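PDB 2WAN: pullulanase from Bacillus acidopullulyticus, which hydrolyses alpha-1,6-glucosidic linkages in pullulan and, as a debranching enzyme, probably those of starch-derived branched glucans as well. Local coordinates for residues A413-G418 and V611-V616; N730-T733 and T739-D742; N867-Y872 and L881-G886. All blocks are in the same frame, centred on the assembly; numbering follows the deposited sequence. Where two conformers were deposited one is given.

How the contacts relate
The three contacts follow one another along the chain. Contact 1 lies on the outside of the eight-stranded parallel barrel, where the linker after strand 406-407 meets the end of helix 597-614. Contact 2 belongs to the same barrel, in the turn from its seventh strand, 728-730, into helix 740-747; the two centres are about 34 Å apart. Contact 3 lies in the all-beta domain after the barrel and packs two of its strands together, its centre about 28 Å from that of contact 2 and about 49 Å from that of contact 1. Barrel helix 753-769 touches contact 2 through H764, and its T769 bonds Y872 of contact 3, consistent with the all-beta domain packing against the barrel.

Contact 1. Residues A413-G418 and V611-V616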
loop_
_atom_site.group_PDB
_atom_site.type_symbol
_atom_site.label_atom_id
_atom_site.label_comp_id
_atom_site.label_asym_id
_atom_site.label_seq_id
_atom_site.Cartn_x
_atom_site.Cartn_y
_atom_site.Cartn_z
ATOM N N ALA A 413 19.660 26.113 2.811
ATOM C CA ALA A 413 19.493 27.023 3.932
ATOM C C ALA A 413 18.574 26.451 5.004
ATOM O O ALA A 413 18.605 26.900 6.146
ATOM C CB ALA A 413 18.970 28.371 3.455
ATOM N N THR A 414 17.750 25.467 4.628
ATOM C CA THR A 414 16.855 24.820 5.621
ATOM C C THR A 414 17.542 23.770 6.489
ATOM O O THR A 414 16.960 23.322 7.484
ATOM C CB THR A 414 15.600 24.172 4.967
ATOM O OG1 THR A 414 15.971 22.987 4.247
ATOM C CG2 THR A 414 14.955 25.141 3.983
ATOM N N ASP A 415 18.750 23.335 6.113
ATOM C CA ASP A 415 19.414 22.279 6.868
ATOM C C ASP A 415 19.768 22.788 8.254
ATOM O O ASP A 415 20.310 23.898 8.396
ATOM C CB ASP A 415 20.715 21.839 6.177
ATOM C CG ASP A 415 20.497 21.085 4.884
ATOM O OD1 ASP A 415 19.374 20.648 4.567
ATOM O OD2 ASP A 415 21.506 20.914 4.158
ATOM N N PRO A 416 19.478 21.987 9.304
ATOM C CA PRO A 416 19.918 22.420 10.617
ATOM C C PRO A 416 21.432 22.263 10.774
ATOM O O PRO A 416 22.071 21.566 9.980
ATOM C CB PRO A 416 19.184 21.463 11.569
ATOM C CG PRO A 416 19.091 20.177 10.780
ATOM C CD PRO A 416 18.787 20.678 9.348
ATOM N N ALA A 417 22.004 22.927 11.775
ATOM C CA ALA A 417 23.433 22.790 12.076
ATOM C C ALA A 417 23.750 21.327 12.363
ATOM O O ALA A 417 22.958 20.625 13.015
ATOM C CB ALA A 417 23.820 23.684 13.270
ATOM N N GLY A 418 24.883 20.864 11.850
ATOM C CA GLY A 418 25.316 19.493 12.102
ATOM C C GLY A 418 24.768 18.461 11.132
ATOM O O GLY A 418 25.176 17.301 11.198
ATOM N N VAL A 611 13.895 10.395 0.898
ATOM C CA VAL A 611 15.152 9.780 1.337
ATOM C C VAL A 611 16.336 10.740 1.149
ATOM O O VAL A 611 17.157 10.918 2.047
ATOM C CB VAL A 611 15.410 8.456 0.587
ATOM C CG1 VAL A 611 16.858 7.973 0.834
ATOM C CG2 VAL A 611 14.363 7.395 1.044
ATOM N N ASN A 612 16.440 11.348 -0.031
ATOM C CA ASN A 612 17.602 12.192 -0.321
ATOM C C ASN A 612 17.638 13.481 0.509
ATOM O O ASN A 612 18.681 13.826 1.073
ATOM C CB ASN A 612 17.679 12.504 -1.813
ATOM C CG ASN A 612 18.107 11.297 -2.662
ATOM O OD1 ASN A 612 18.910 10.445 -2.243
ATOM N ND2 ASN A 612 17.567 11.233 -3.879
ATOM N N GLU A 613 16.500 14.172 0.617
ATOM C CA GLU A 613 16.472 15.468 1.299
ATOM C C GLU A 613 16.357 15.358 2.822
ATOM O O GLU A 613 16.993 16.146 3.572
ATOM C CB GLU A 613 15.321 16.333 0.746
ATOM C CG GLU A 613 15.244 17.743 1.280
ATOM C CD GLU A 613 16.447 18.614 0.876
ATOM O OE1 GLU A 613 17.043 18.363 -0.205
ATOM O OE2 GLU A 613 16.782 19.540 1.643
ATOM N N TYR A 614 15.548 14.397 3.286
ATOM C CA TYR A 614 15.265 14.261 4.724
ATOM C C TYR A 614 15.967 13.093 5.418
ATOM O O TYR A 614 15.916 13.009 6.628
ATOM C CB TYR A 614 13.748 14.202 4.997
ATOM C CG TYR A 614 13.000 15.497 4.687
ATOM C CD1 TYR A 614 12.675 16.416 5.708
ATOM C CD2 TYR A 614 12.615 15.803 3.376
ATOM C CE1 TYR A 614 11.993 17.610 5.415
ATOM C CE2 TYR A 614 11.927 16.987 3.080
ATOM C CZ TYR A 614 11.625 17.876 4.109
ATOM O OH TYR A 614 10.930 19.014 3.819
ATOM N N HIS A 615 16.647 12.229 4.669
ATOM C CA HIS A 615 17.450 11.128 5.257
ATOM C C HIS A 615 16.546 10.129 5.999
ATOM O O HIS A 615 16.934 9.551 7.013
ATOM C CB HIS A 615 18.585 11.610 6.185
ATOM C CG HIS A 615 19.529 12.611 5.569
ATOM N ND1 HIS A 615 20.537 13.209 6.294
ATOM C CD2 HIS A 615 19.594 13.152 4.324
ATOM C CE1 HIS A 615 21.200 14.055 5.521
ATOM N NE2 HIS A 615 20.650 14.043 4.325
ATOM N N VAL A 616 15.340 9.955 5.479
ATOM C CA VAL A 616 14.456 8.952 6.073
ATOM C C VAL A 616 14.930 7.556 5.685
ATOM O O VAL A 616 15.600 7.348 4.655
ATOM C CB VAL A 616 12.948 9.193 5.807
ATOM C CG1 VAL A 616 12.484 10.506 6.485
ATOM C CG2 VAL A 616 12.628 9.166 4.302
HETATM O O HOH W 1 19.469 19.874 1.816
#
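The carboxylate planes of D415 and E613 are turned 28° apart, with D415 OD1 4.1 Å from E613 OE2. The two oxygens are not bonded to each other, and like charges would repel; a water sits between them, 2.7 Å from E613 OE2 and 2.9 Å from D415 OD1. Both carboxylates are placed to accept from it, but other acceptors compete for its two protons. The flat ring of H615 lies apart: N612 O is in plane at its edge, W419 stacks on it, and its ND1 is hydrogen-bonded to D422 OD2. H615 has left the helix with positive phi, yet its N still bonds V611 O at 3.0 Å.

E613 extends its CG anti to the backbone N (chi1 -175°) and then bends at chi2 (65°), which brings the carboxylate round to the linker. T414 OG1 stands 4.4 Å from E613 OE2 and is bonded to L411 O and K535 NZ. The contact lays the linker against the outer helices of the barrel, where helix 597-614 leads to the fourth strand and K535 lies on helix 529-543. The longer glutamate reaches across, the short aspartate suffices from the linker, and the lysine is long enough to meet both. K535 NZ makes salt bridges to D415 OD1 and E613 OE2, and its charge probably offsets their repulsion and keeps both ionised.

Contact 2. Residues N730-T733 and T739-D742; sequences NYVT and TLWD
T733 and L740 are drawn to one outside acceptor: OE2 of E780 is hydrogen-bonded both to the hydroxyl of T733 and to the backbone N of L740. A second polar atom, T739 OG1, is also held twice. It receives a weak N-cap bond from D742 N, 3.3 Å long with an N-H...O angle of 162°, and it bonds R784 O. A threonine hydroxyl suits the N-cap at T739; T733 uses both its hydroxyl and its methyl. In T733 the hydroxyl lies between the backbone N and the carbonyl carbon (chi1 60°), which turns CG2 away from the carbonyl and onto the start of the helix, 3.6 Å from L740 N and 3.7 Å from L740 CB.

This is the turn from the seventh strand of a TIM-type beta/alpha barrel to the helix that follows it. Such strand ends carry active-site residues in enzymes of the alpha-amylase family, and a glycerol, probably from the crystallisation liquor, lies about 4 Å from the T733 side chain, which is consistent with a pocket here.

Next to the threonine the contact turns wholly apolar. V732 meets L740 at about a right angle, branch against branch: V732 CG1 is 4.0 Å from L740 CD2, and V732 CG2 is 4.1 Å from L740 CD1. That same CD1 also touches T733 CG2, so the forked end of the leucine engages two successive residues of the loop. L740 points its CG anti to its own N (chi1 -166°), carrying the fork back from the helix toward the strand end. H764 of helix 753-769 and D688 of helix 681-688 touch both V732 and L740.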
loop_
_atom_site.group_PDB
_atom_site.type_symbol
_atom_site.label_atom_id
_atom_site.label_comp_id
_atom_site.label_asym_id
_atom_site.label_seq_id
_atom_site.Cartn_x
_atom_site.Cartn_y
_atom_site.Cartn_z
ATOM N N ASN A 730 5.285 -8.603 11.757
ATOM C CA ASN A 730 4.495 -9.281 12.778
ATOM C C ASN A 730 3.967 -8.256 13.767
ATOM O O ASN A 730 4.709 -7.377 14.211
ATOM C CB ASN A 730 5.372 -10.298 13.522
ATOM C CG ASN A 730 5.854 -11.413 12.620
ATOM O OD1 ASN A 730 5.139 -11.841 11.707
ATOM N ND2 ASN A 730 7.062 -11.901 12.872
ATOM N N TYR A 731 2.688 -8.372 14.116
ATOM C CA TYR A 731 2.101 -7.397 15.041
ATOM C C TYR A 731 0.807 -7.928 15.620
ATOM O O TYR A 731 0.233 -8.922 15.107
ATOM C CB TYR A 731 1.866 -6.031 14.355
ATOM C CG TYR A 731 0.668 -5.977 13.414
ATOM C CD1 TYR A 731 0.558 -6.833 12.315
ATOM C CD2 TYR A 731 -0.360 -5.052 13.624
ATOM C CE1 TYR A 731 -0.564 -6.764 11.446
ATOM C CE2 TYR A 731 -1.471 -4.978 12.764
ATOM C CZ TYR A 731 -1.561 -5.838 11.682
ATOM O OH TYR A 731 -2.653 -5.757 10.841
ATOM N N VAL A 732 0.372 -7.259 16.686
ATOM C CA VAL A 732 -0.923 -7.540 17.301
ATOM C C VAL A 732 -1.852 -6.310 17.291
ATOM O O VAL A 732 -3.070 -6.476 17.189
ATOM C CB VAL A 732 -0.756 -8.176 18.709
ATOM C CG1 VAL A 732 -0.116 -7.206 19.680
ATOM C CG2 VAL A 732 -2.130 -8.683 19.265
ATOM N N THR A 733 -1.301 -5.096 17.379
ATOM C CA THR A 733 -2.134 -3.890 17.236
ATOM C C THR A 733 -1.403 -2.810 16.445
ATOM O O THR A 733 -0.192 -2.895 16.238
ATOM C CB THR A 733 -2.534 -3.272 18.602
ATOM O OG1 THR A 733 -1.362 -2.904 19.342
ATOM C CG2 THR A 733 -3.372 -4.270 19.448
ATOM N N THR A 739 -6.550 -0.377 20.952
ATOM C CA THR A 739 -5.284 -0.666 21.623
ATOM C C THR A 739 -5.449 -2.046 22.275
ATOM O O THR A 739 -6.587 -2.495 22.518
ATOM C CB THR A 739 -4.919 0.362 22.702
ATOM O OG1 THR A 739 -5.787 0.218 23.839
ATOM C CG2 THR A 739 -4.995 1.796 22.153
ATOM N N LEU A 740 -4.344 -2.735 22.539
ATOM C CA LEU A 740 -4.458 -4.076 23.093
ATOM C C LEU A 740 -5.124 -4.061 24.459
ATOM O O LEU A 740 -5.912 -4.956 24.758
ATOM C CB LEU A 740 -3.102 -4.807 23.134
ATOM C CG LEU A 740 -3.208 -6.323 23.388
ATOM C CD1 LEU A 740 -4.196 -6.985 22.415
ATOM C CD2 LEU A 740 -1.830 -7.027 23.327
ATOM N N TRP A 741 -4.847 -3.038 25.265
ATOM C CA TRP A 741 -5.432 -2.954 26.612
ATOM C C TRP A 741 -6.959 -2.890 26.500
ATOM O O TRP A 741 -7.680 -3.606 27.213
ATOM C CB TRP A 741 -4.859 -1.756 27.417
ATOM C CG TRP A 741 -5.236 -1.809 28.890
ATOM C CD1 TRP A 741 -5.951 -0.884 29.593
ATOM C CD2 TRP A 741 -4.933 -2.875 29.812
ATOM N NE1 TRP A 741 -6.100 -1.296 30.915
ATOM C CE2 TRP A 741 -5.473 -2.510 31.071
ATOM C CE3 TRP A 741 -4.234 -4.097 29.697
ATOM C CZ2 TRP A 741 -5.361 -3.334 32.211
ATOM C CZ3 TRP A 741 -4.118 -4.912 30.824
ATOM C CH2 TRP A 741 -4.687 -4.522 32.073
ATOM N N ASP A 742 -7.432 -2.057 25.576
ATOM C CA ASP A 742 -8.872 -1.890 25.332
ATOM C C ASP A 742 -9.477 -3.157 24.730
ATOM O O ASP A 742 -10.585 -3.562 25.105
ATOM C CB ASP A 742 -9.108 -0.705 24.400
ATOM C CG ASP A 742 -8.854 0.637 25.073
ATOM O OD1 ASP A 742 -8.484 0.677 26.263
ATOM O OD2 ASP A 742 -9.037 1.661 24.402
#

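Contact 3. Residues N867-Y872 and L881-G886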
loop_
_atom_site.group_PDB
_atom_site.type_symbol
_atom_site.label_atom_id
_atom_site.label_comp_id
_atom_site.label_asym_id
_atom_site.label_seq_id
_atom_site.Cartn_x
_atom_site.Cartn_y
_atom_site.Cartn_z
ATOM N N ASN A 867 21.986 -22.992 22.192
ATOM C CA ASN A 867 20.600 -23.375 22.055
ATOM C C ASN A 867 19.749 -22.416 22.874
ATOM O O ASN A 867 20.102 -22.109 24.032
ATOM C CB ASN A 867 20.395 -24.814 22.583
ATOM C CG ASN A 867 21.119 -25.854 21.751
ATOM O OD1 ASN A 867 21.154 -25.781 20.512
ATOM N ND2 ASN A 867 21.711 -26.839 22.428
ATOM N N ILE A 868 18.658 -21.945 22.273
ATOM C CA ILE A 868 17.665 -21.150 22.987
ATOM C C ILE A 868 16.321 -21.846 22.915
ATOM O O ILE A 868 15.872 -22.253 21.841
ATOM C CB ILE A 868 17.528 -19.730 22.390
ATOM C CG1 ILE A 868 18.910 -19.059 22.288
ATOM C CG2 ILE A 868 16.524 -18.881 23.228
ATOM C CD1 ILE A 868 18.902 -17.684 21.640
ATOM N N ILE A 869 15.665 -21.990 24.070
ATOM C CA ILE A 869 14.296 -22.517 24.067
ATOM C C ILE A 869 13.315 -21.424 24.470
ATOM O O ILE A 869 13.566 -20.691 25.413
ATOM C CB ILE A 869 14.117 -23.749 24.992
ATOM C CG1 ILE A 869 14.771 -24.966 24.357
ATOM C CG2 ILE A 869 12.596 -24.008 25.266
ATOM C CD1 ILE A 869 14.847 -26.180 25.307
ATOM N N VAL A 870 12.220 -21.300 23.716
ATOM C CA VAL A 870 11.138 -20.378 24.069
ATOM C C VAL A 870 9.851 -21.209 24.169
ATOM O O VAL A 870 9.590 -22.045 23.305
ATOM C CB VAL A 870 10.926 -19.293 22.966
ATOM C CG1 VAL A 870 9.691 -18.413 23.251
ATOM C CG2 VAL A 870 12.177 -18.418 22.811
ATOM N N MET A 871 9.044 -20.965 25.204
ATOM C CA MET A 871 7.705 -21.580 25.296
ATOM C C MET A 871 6.659 -20.557 25.724
ATOM O O MET A 871 6.846 -19.863 26.738
ATOM C CB MET A 871 7.701 -22.762 26.280
ATOM C CG MET A 871 6.307 -23.375 26.453
ATOM S SD MET A 871 6.441 -24.915 27.363
ATOM C CE MET A 871 4.754 -25.064 27.978
ATOM N N TYR A 872 5.575 -20.471 24.950
ATOM C CA TYR A 872 4.435 -19.615 25.280
ATOM C C TYR A 872 3.396 -20.469 25.983
ATOM O O TYR A 872 2.969 -21.490 25.434
ATOM C CB TYR A 872 3.802 -19.014 24.020
ATOM C CG TYR A 872 4.769 -18.397 23.033
ATOM C CD1 TYR A 872 5.656 -17.398 23.414
ATOM C CD2 TYR A 872 4.752 -18.793 21.703
ATOM C CE1 TYR A 872 6.548 -16.823 22.471
ATOM C CE2 TYR A 872 5.632 -18.242 20.769
ATOM C CZ TYR A 872 6.521 -17.266 21.165
ATOM O OH TYR A 872 7.371 -16.729 20.228
ATOM N N LEU A 881 7.429 -28.625 30.558
ATOM C CA LEU A 881 8.100 -28.900 29.303
ATOM C C LEU A 881 9.240 -29.894 29.513
ATOM O O LEU A 881 10.093 -29.677 30.360
ATOM C CB LEU A 881 8.675 -27.590 28.730
ATOM C CG LEU A 881 9.485 -27.763 27.446
ATOM C CD1 LEU A 881 8.581 -28.153 26.287
ATOM C CD2 LEU A 881 10.194 -26.464 27.115
ATOM N N ASN A 882 9.256 -30.958 28.714
ATOM C CA ASN A 882 10.375 -31.892 28.698
ATOM C C ASN A 882 11.525 -31.286 27.934
ATOM O O ASN A 882 11.319 -30.749 26.849
ATOM C CB ASN A 882 9.934 -33.205 28.075
ATOM C CG ASN A 882 8.999 -33.971 29.001
ATOM O OD1 ASN A 882 9.296 -34.119 30.177
ATOM N ND2 ASN A 882 7.858 -34.408 28.488
ATOM N N LEU A 883 12.724 -31.359 28.504
ATOM C CA LEU A 883 13.868 -30.677 27.897
ATOM C C LEU A 883 14.808 -31.638 27.166
ATOM O O LEU A 883 14.925 -32.812 27.555
ATOM C CB LEU A 883 14.636 -29.878 28.948
ATOM C CG LEU A 883 13.878 -28.771 29.680
ATOM C CD1 LEU A 883 14.706 -28.275 30.864
ATOM C CD2 LEU A 883 13.572 -27.633 28.700
ATOM N N PRO A 884 15.477 -31.150 26.097
ATOM C CA PRO A 884 16.596 -31.917 25.540
ATOM C C PRO A 884 17.706 -32.081 26.573
ATOM O O PRO A 884 17.718 -31.385 27.604
ATOM C CB PRO A 884 17.089 -31.049 24.375
ATOM C CG PRO A 884 15.911 -30.125 24.050
ATOM C CD PRO A 884 15.286 -29.865 25.398
ATOM N N SER A 885 18.663 -32.956 26.273
ATOM C CA SER A 885 19.745 -33.281 27.205
ATOM C C SER A 885 20.545 -32.061 27.660
ATOM O O SER A 885 20.578 -31.029 26.973
ATOM C CB SER A 885 20.699 -34.313 26.570
ATOM O OG SER A 885 21.339 -33.751 25.434
ATOM N N GLY A 886 21.169 -32.187 28.831
ATOM C CA GLY A 886 22.115 -31.197 29.303
ATOM C C GLY A 886 21.549 -30.198 30.287
ATOM O O GLY A 886 20.360 -30.240 30.632
#
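I869 and M871 meet L881 across a beta arch in the all-beta domain: two successive strands, 868-873 and 879-882, belong to different sheets and touch through side chains, with no hydrogen bond between the two segments. The backbones of I869 and M871 bond instead to L919 and L917 of strand 915-920, leaving their side chains to fill the space between the sheets. With CA atoms 8.4 Å apart, M871 and L881 need long apolar chains to meet.

The tight part is the buried trio. M871 stretches out with CG anti to the backbone N (chi1 177°) and slides past L881 in the opposite direction, so that its sulfur lies beside the leucine, 3.7 Å from SD to L881 CB and 4.0 Å to L881 CD1. The other leucine methyl, CD2, meets I869 CG2 at 3.9 Å. Replacing L881 by an alanine would remove both methyls and is likely to open a gap beside I869 CG2, with the M871 thioether held less firmly.

Toward the other end the contact thins out, and L883 and P884 are partly exposed, followed by the exposed S885. L883 brings little more than one methyl to I869, having W888 and L919 as further neighbours, and P884, an apolar ring without a backbone N-H, also packs on E855. Yet even here the touch is close: the end of I869, CD1, meets the ring of P884 at CD, 3.7 Å away, and lies 3.9 Å from L883 CD2.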